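Side-chain contacts in haloacid dehalogenase/epoxide hydrolase family (Corynebacterium glutamicum ATCC 13032, PDB 2PR7), which is of unknown function but belongs to the haloacid dehalogenase-like hydrolases and, like many members of that family, probably performs metal-dependent hydrolysis: residues V7-V12 with A50-L55; G36-S41 with Q81-A86. All coordinates share one frame; numbering follows the deposited sequence. Where two conformers were deposited one is given.

Contact 1: V7-V12 with A50-L55. With CA (calcium ion), chain C.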
ATOM      1  N   VAL A   7      -0.103   0.367  -0.529  1.00 18.61           N
ATOM      2  CA  VAL A   7      -0.532   1.122   0.655  0.50 17.68           C
ATOM      3  C   VAL A   7      -0.075   2.560   0.606  1.00 18.60           C
ATOM      4  O   VAL A   7       0.952   2.854   0.022  1.00 19.13           O
ATOM      5  CB  VAL A   7      -0.031   0.498   1.957  0.50 18.79           C
ATOM      6  CG1 VAL A   7      -0.245  -1.054   1.958  0.50 17.29           C
ATOM      7  CG2 VAL A   7       1.409   0.813   2.202  0.50 22.73           C
ATOM      8  N   ASP A   8      -0.883   3.439   1.189  1.00 20.49           N
ATOM      9  CA  ASP A   8      -0.498   4.835   1.311  1.00 22.50           C
ATOM     10  C   ASP A   8       0.467   4.940   2.444  1.00 22.91           C
ATOM     11  O   ASP A   8       0.601   4.021   3.253  1.00 22.25           O
ATOM     12  CB  ASP A   8      -1.684   5.781   1.507  1.00 25.20           C
ATOM     13  CG  ASP A   8      -1.322   7.231   1.165  1.00 26.05           C
ATOM     14  OD1 ASP A   8      -0.139   7.547   0.786  1.00 29.67           O
ATOM     15  OD2 ASP A   8      -2.186   8.044   1.228  1.00 29.97           O
ATOM     16  N   TYR A   9       1.210   6.040   2.494  1.00 23.10           N
ATOM     17  CA  TYR A   9       2.062   6.310   3.624  1.00 21.30           C
ATOM     18  C   TYR A   9       1.323   7.224   4.630  1.00 20.91           C
ATOM     19  O   TYR A   9       0.951   6.779   5.729  1.00 19.31           O
ATOM     20  CB  TYR A   9       3.388   6.959   3.151  1.00 22.63           C
ATOM     21  CG  TYR A   9       4.296   7.212   4.272  1.00 19.48           C
ATOM     22  CD1 TYR A   9       5.031   6.180   4.817  1.00 22.11           C
ATOM     23  CD2 TYR A   9       4.383   8.483   4.845  1.00 20.40           C
ATOM     24  CE1 TYR A   9       5.862   6.400   5.874  1.00 26.95           C
ATOM     25  CE2 TYR A   9       5.209   8.720   5.920  1.00 22.76           C
ATOM     26  CZ  TYR A   9       5.952   7.676   6.429  1.00 31.94           C
ATOM     27  OH  TYR A   9       6.804   7.904   7.485  1.00 32.74           O
ATOM     28  N   ALA A  10       1.072   8.507   4.274  1.00 19.97           N
ATOM     29  CA  ALA A  10       0.522   9.451   5.219  1.00 22.17           C
ATOM     30  C   ALA A  10      -0.891   9.036   5.586  1.00 22.92           C
ATOM     31  O   ALA A  10      -1.701   8.789   4.715  1.00 25.04           O
ATOM     32  CB  ALA A  10       0.519  10.880   4.600  1.00 21.61           C
ATOM     33  N   GLY A  11      -1.179   8.955   6.869  1.00 24.27           N
ATOM     34  CA  GLY A  11      -2.494   8.503   7.271  1.00 24.20           C
ATOM     35  C   GLY A  11      -2.699   7.002   7.362  1.00 26.59           C
ATOM     36  O   GLY A  11      -3.782   6.534   7.792  1.00 25.66           O
ATOM     37  N   VAL A  12      -1.678   6.233   6.982  1.00 24.83           N
ATOM     38  CA  VAL A  12      -1.775   4.793   7.053  1.00 22.89           C
ATOM     39  C   VAL A  12      -0.586   4.231   7.815  1.00 22.62           C
ATOM     40  O   VAL A  12      -0.769   3.503   8.800  1.00 24.18           O
ATOM     41  CB  VAL A  12      -1.893   4.174   5.636  1.00 19.54           C
ATOM     42  CG1 VAL A  12      -1.888   2.637   5.744  1.00 22.02           C
ATOM     43  CG2 VAL A  12      -3.154   4.718   4.849  1.00 23.92           C
ATOM     44  N   ALA A  50      12.500  11.291   2.185  1.00 18.97           N
ATOM     45  CA  ALA A  50      13.505  10.277   2.582  1.00 21.58           C
ATOM     46  C   ALA A  50      12.975   9.269   3.621  1.00 22.80           C
ATOM     47  O   ALA A  50      13.298   8.089   3.508  1.00 23.64           O
ATOM     48  CB  ALA A  50      14.871  10.904   3.064  1.00 22.36           C
ATOM     49  N   PRO A  51      12.169   9.724   4.608  1.00 25.96           N
ATOM     50  CA  PRO A  51      11.588   8.751   5.547  1.00 28.44           C
ATOM     51  C   PRO A  51      10.774   7.679   4.862  1.00 26.88           C
ATOM     52  O   PRO A  51      10.774   6.526   5.308  1.00 29.87           O
ATOM     53  CB  PRO A  51      10.696   9.619   6.449  1.00 29.03           C
ATOM     54  CG  PRO A  51      11.335  10.954   6.413  1.00 32.81           C
ATOM     55  CD  PRO A  51      11.763  11.095   4.963  1.00 24.30           C
ATOM     56  N   ILE A  52      10.066   8.039   3.790  1.00 23.64           N
ATOM     57  CA  ILE A  52       9.231   7.080   3.097  1.00 23.28           C
ATOM     58  C   ILE A  52      10.107   6.149   2.291  1.00 23.08           C
ATOM     59  O   ILE A  52       9.986   4.919   2.338  1.00 21.97           O
ATOM     60  CB  ILE A  52       8.205   7.754   2.183  1.00 22.34           C
ATOM     61  CG1 ILE A  52       7.457   8.901   2.895  1.00 23.14           C
ATOM     62  CG2 ILE A  52       7.260   6.671   1.552  1.00 21.04           C
ATOM     63  CD1 ILE A  52       6.422   9.582   2.077  1.00 23.54           C
ATOM     64  N   ARG A  53      11.020   6.737   1.532  1.00 22.07           N
ATOM     65  CA  ARG A  53      11.920   5.948   0.695  1.00 24.15           C
ATOM     66  C   ARG A  53      12.771   4.945   1.476  1.00 23.06           C
ATOM     67  O   ARG A  53      13.102   3.885   0.948  1.00 23.88           O
ATOM     68  CB  ARG A  53      12.828   6.899  -0.085  1.00 23.84           C
ATOM     69  CG  ARG A  53      13.534   6.278  -1.263  1.00 30.04           C
ATOM     70  CD  ARG A  53      14.277   7.355  -2.047  1.00 29.39           C
ATOM     71  NE  ARG A  53      13.394   8.357  -2.677  1.00 31.47           N
ATOM     72  CZ  ARG A  53      13.210   9.621  -2.267  1.00 33.06           C
ATOM     73  NH1 ARG A  53      13.842  10.156  -1.200  1.00 28.57           N
ATOM     74  NH2 ARG A  53      12.389  10.373  -2.965  1.00 31.31           N
ATOM     75  N   GLU A  54      13.127   5.284   2.712  1.00 25.23           N
ATOM     76  CA  GLU A  54      13.867   4.395   3.602  1.00 26.24           C
ATOM     77  C   GLU A  54      13.192   3.045   3.785  1.00 25.30           C
ATOM     78  O   GLU A  54      13.854   2.033   3.991  1.00 26.93           O
ATOM     79  CB  GLU A  54      14.039   5.050   4.974  1.00 26.39           C
ATOM     80  N   LEU A  55      11.872   3.020   3.716  1.00 24.40           N
ATOM     81  CA  LEU A  55      11.132   1.769   3.808  1.00 23.09           C
ATOM     82  C   LEU A  55      11.417   0.831   2.637  1.00 23.52           C
ATOM     83  O   LEU A  55      11.369  -0.383   2.786  1.00 25.55           O
ATOM     84  CB  LEU A  55       9.626   2.068   3.946  1.00 21.98           C
ATOM     85  CG  LEU A  55       9.261   2.871   5.178  1.00 24.69           C
ATOM     86  CD1 LEU A  55       7.777   3.221   5.226  1.00 26.05           C
ATOM     87  CD2 LEU A  55       9.661   2.095   6.402  1.00 26.78           C
TER
HETATM   88 CA    CA C 137      -3.184   9.213   2.824  0.50 24.46          CA
HETATM   89  O   HOH W   1      -2.628  11.490   2.137  1.00 41.47           O
HETATM   90  O   HOH W   2      -3.685  11.520   4.157  1.00 49.87           O
HETATM   91  O   HOH W   3      -4.944   9.281   1.146  1.00 24.69           O

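Contact 2: G36-S41 with Q81-A86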
ATOM      1  N   GLY A  36       3.684  -9.012  -3.088  1.00 19.30           N
ATOM      2  CA  GLY A  36       4.459  -7.828  -3.426  1.00 20.73           C
ATOM      3  C   GLY A  36       3.872  -6.590  -2.768  1.00 21.33           C
ATOM      4  O   GLY A  36       2.668  -6.484  -2.603  1.00 19.47           O
ATOM      5  N   THR A  37       4.741  -5.684  -2.338  1.00 20.04           N
ATOM      6  CA  THR A  37       4.317  -4.537  -1.552  1.00 18.74           C
ATOM      7  C   THR A  37       4.855  -3.251  -2.126  1.00 21.30           C
ATOM      8  O   THR A  37       6.038  -3.133  -2.431  1.00 19.87           O
ATOM      9  CB  THR A  37       4.750  -4.668  -0.080  1.00 19.49           C
ATOM     10  OG1 THR A  37       6.166  -4.930   0.028  1.00 22.66           O
ATOM     11  CG2 THR A  37       3.995  -5.806   0.548  1.00 21.14           C
ATOM     12  N   VAL A  38       3.951  -2.282  -2.302  1.00 20.14           N
ATOM     13  CA  VAL A  38       4.296  -0.961  -2.820  1.00 18.69           C
ATOM     14  C   VAL A  38       3.654   0.108  -1.957  1.00 18.94           C
ATOM     15  O   VAL A  38       2.482  -0.012  -1.590  1.00 20.11           O
ATOM     16  CB  VAL A  38       3.802  -0.750  -4.266  1.00 23.45           C
ATOM     17  CG1 VAL A  38       4.284   0.607  -4.793  1.00 21.69           C
ATOM     18  CG2 VAL A  38       4.293  -1.801  -5.133  1.00 24.16           C
ATOM     19  N   ILE A  39       4.408   1.149  -1.625  1.00 18.22           N
ATOM     20  CA  ILE A  39       3.846   2.357  -1.048  1.00 17.63           C
ATOM     21  C   ILE A  39       3.596   3.274  -2.226  1.00 20.11           C
ATOM     22  O   ILE A  39       4.513   3.549  -3.013  1.00 19.51           O
ATOM     23  CB  ILE A  39       4.793   3.045  -0.037  1.00 17.38           C
ATOM     24  CG1 ILE A  39       4.964   2.167   1.205  1.00 21.19           C
ATOM     25  CG2 ILE A  39       4.269   4.433   0.322  1.00 19.08           C
ATOM     26  CD1 ILE A  39       5.947   2.652   2.231  1.00 20.19           C
ATOM     27  N   LEU A  40       2.343   3.696  -2.365  1.00 18.45           N
ATOM     28  CA  LEU A  40       1.932   4.638  -3.424  1.00 17.01           C
ATOM     29  C   LEU A  40       1.405   5.840  -2.696  1.00 19.47           C
ATOM     30  O   LEU A  40       0.325   5.801  -2.076  1.00 18.79           O
ATOM     31  CB  LEU A  40       0.876   4.091  -4.372  1.00 18.49           C
ATOM     32  CG  LEU A  40       0.383   4.978  -5.522  1.00 18.96           C
ATOM     33  CD1 LEU A  40       1.531   5.284  -6.504  1.00 20.35           C
ATOM     34  CD2 LEU A  40      -0.785   4.329  -6.211  1.00 18.36           C
ATOM     35  N   SER A  41       2.170   6.926  -2.755  1.00 17.27           N
ATOM     36  CA  SER A  41       1.858   8.094  -1.971  1.00 18.43           C
ATOM     37  C   SER A  41       1.725   9.354  -2.835  1.00 19.73           C
ATOM     38  O   SER A  41       2.586   9.603  -3.696  1.00 20.14           O
ATOM     39  CB  SER A  41       2.990   8.285  -0.968  1.00 21.89           C
ATOM     40  OG  SER A  41       2.893   9.493  -0.235  1.00 28.87           O
ATOM     41  N   GLN A  81      -1.686   1.897 -11.959  1.00 20.76           N
ATOM     42  CA  GLN A  81      -1.005   1.100 -12.973  1.00 20.66           C
ATOM     43  C   GLN A  81       0.491   1.093 -12.724  1.00 19.59           C
ATOM     44  O   GLN A  81       1.149   0.055 -12.871  1.00 21.76           O
ATOM     45  CB  GLN A  81      -1.301   1.647 -14.368  1.00 20.50           C
ATOM     46  CG  GLN A  81      -0.755   0.778 -15.503  1.00 19.85           C
ATOM     47  CD  GLN A  81      -1.428  -0.562 -15.582  1.00 24.08           C
ATOM     48  OE1 GLN A  81      -0.841  -1.576 -15.223  1.00 31.44           O
ATOM     49  NE2 GLN A  81      -2.672  -0.580 -16.027  1.00 25.14           N
ATOM     50  N   ALA A  82       1.040   2.237 -12.327  1.00 19.40           N
ATOM     51  CA  ALA A  82       2.477   2.332 -12.071  1.00 19.98           C
ATOM     52  C   ALA A  82       2.845   1.453 -10.877  1.00 19.71           C
ATOM     53  O   ALA A  82       3.887   0.779 -10.849  1.00 20.29           O
ATOM     54  CB  ALA A  82       2.877   3.791 -11.804  1.00 21.12           C
ATOM     55  N   ALA A  83       1.973   1.469  -9.861  1.00 19.35           N
ATOM     56  CA  ALA A  83       2.221   0.680  -8.659  1.00 18.98           C
ATOM     57  C   ALA A  83       2.186  -0.823  -8.971  1.00 17.78           C
ATOM     58  O   ALA A  83       3.100  -1.575  -8.591  1.00 20.38           O
ATOM     59  CB  ALA A  83       1.188   1.024  -7.612  1.00 19.11           C
ATOM     60  N   ALA A  84       1.173  -1.225  -9.752  1.00 20.06           N
ATOM     61  CA  ALA A  84       1.026  -2.611 -10.159  1.00 18.81           C
ATOM     62  C   ALA A  84       2.250  -3.021 -10.993  1.00 20.29           C
ATOM     63  O   ALA A  84       2.898  -4.066 -10.735  1.00 20.10           O
ATOM     64  CB  ALA A  84      -0.284  -2.804 -10.928  1.00 19.41           C
ATOM     65  N   ASP A  85       2.577  -2.202 -11.998  1.00 22.80           N
ATOM     66  CA  ASP A  85       3.772  -2.438 -12.831  1.00 23.40           C
ATOM     67  C   ASP A  85       5.045  -2.618 -11.991  1.00 21.88           C
ATOM     68  O   ASP A  85       5.864  -3.496 -12.293  1.00 22.20           O
ATOM     69  CB  ASP A  85       3.983  -1.289 -13.847  1.00 24.92           C
ATOM     70  CG  ASP A  85       2.915  -1.248 -14.955  1.00 24.77           C
ATOM     71  OD1 ASP A  85       2.096  -2.177 -15.088  1.00 26.60           O
ATOM     72  OD2 ASP A  85       2.893  -0.258 -15.706  1.00 29.18           O
ATOM     73  N   ALA A  86       5.189  -1.821 -10.921  1.00 21.04           N
ATOM     74  CA  ALA A  86       6.411  -1.831 -10.072  1.00 20.47           C
ATOM     75  C   ALA A  86       6.686  -3.193  -9.421  1.00 22.48           C
ATOM     76  O   ALA A  86       7.828  -3.515  -9.089  1.00 24.82           O
ATOM     77  CB  ALA A  86       6.313  -0.734  -8.962  1.00 22.11           C
TER

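Contact 1: V7-V12 with A50-L55
Tyr9, in the metal-binding loop that follows strand 4-7 of this Rossmann-like HAD fold, reaches Ile52 and Leu55 on helix 50-57. A chi1 of -178° swings the ring out from the loop, beside the Tyr9 carbonyl carbon and towards the helix, and Ile52 lies over one face. Ile52 CG1 sits 3.7 Å from the Tyr9 ring centroid, 12° off the ring normal, a CH-pi contact almost over the centre. The same branch runs on, extended, until Ile52 CD1 meets Tyr9 CD2 at 3.6 Å. Leu55 comes to the ring edge instead, near its plane: Leu55 CD1 lies 3.8 Å from Tyr9 CE1, and the two side chains cross at about a right angle. The loop corresponds to HAD motif I: Asp8 probably takes the place of the nucleophilic aspartate of characterised relatives, with Ala10, not a second aspartate, two residues on. Asp8 OD2 binds the calcium ion at 2.2 Å and Ala10 gives it backbone O at 2.4 Å; Asp99 and three waters also bind the metal. In sequence Tyr9 lies between these two ligands. Tyr9 N donates a bent bond to Asp8 OD1 (2.6 Å, 136° at the hydrogen), arriving from above the carboxylate plane.

Contact 2: G36-S41 with Q81-A86
Val38 is the first residue of strand 36-41 to meet helix 77-86, and it does so with both methyl branches. Its chi1 of -176° sets CG1 anti to the backbone N and leaves CG2 anti to the carbonyl carbon, so the two branches fork towards different parts of the helix. Val38 CG1 lies 4.2 Å from Ala83 CB. Val38 CG2 rests 3.7 Å from Ala83 O, a plain van der Waals contact with the helix backbone, and is at the edge of contact, 4.5 Å, with Ala86 CB further along the helix. Ile39, next in the strand, turns its side chain to the other face of the sheet, where it packs against Ile52 and Leu55 of helix 50-57. Leu40 returns to the first face. Its CG is anti to the backbone N, and CD2 prolongs the extended chain to 4.1 Å from Ala83 CB; the Ala83 methyl group thus meets both Val38 and Leu40. The alternation of the strand sends side chains to the helices on both faces of the sheet, as in a three-layer alpha/beta/alpha sandwich, and the helix segment runs nearly antiparallel to the strand, at 148°. Ala83 also touches Ile6 on strand 4-7. All the side-chain contacts join aliphatic groups, and the short alanine side chains are consistent with the 8.5 Å approach of the segment axes; dispersion and the burial of aliphatic surface probably hold the two together.

Overall arrangement
From the N terminus, strand 4-7 leads into the metal loop, and contact 1 closes a long loop by bringing 7-12 against 50-55, past helix 17-32 and strand 36-41. Contact 2 starts within that loop, at 36-41, and closes beyond its end, at 81-86, so the two cross along the chain. The sheet joins them: Val7 N and Val38 O, at 2.8 Å, probably form a hydrogen bond between the neighbouring strands. Helix 50-57 packs on one face of the parallel sheet and helix 77-86 on the other. Contact 1 ties helix 50-57 to the metal-binding loop; contact 2 ties helix 77-86 to strand 36-41, with the Leu40 side chain about 10 Å from the calcium ion.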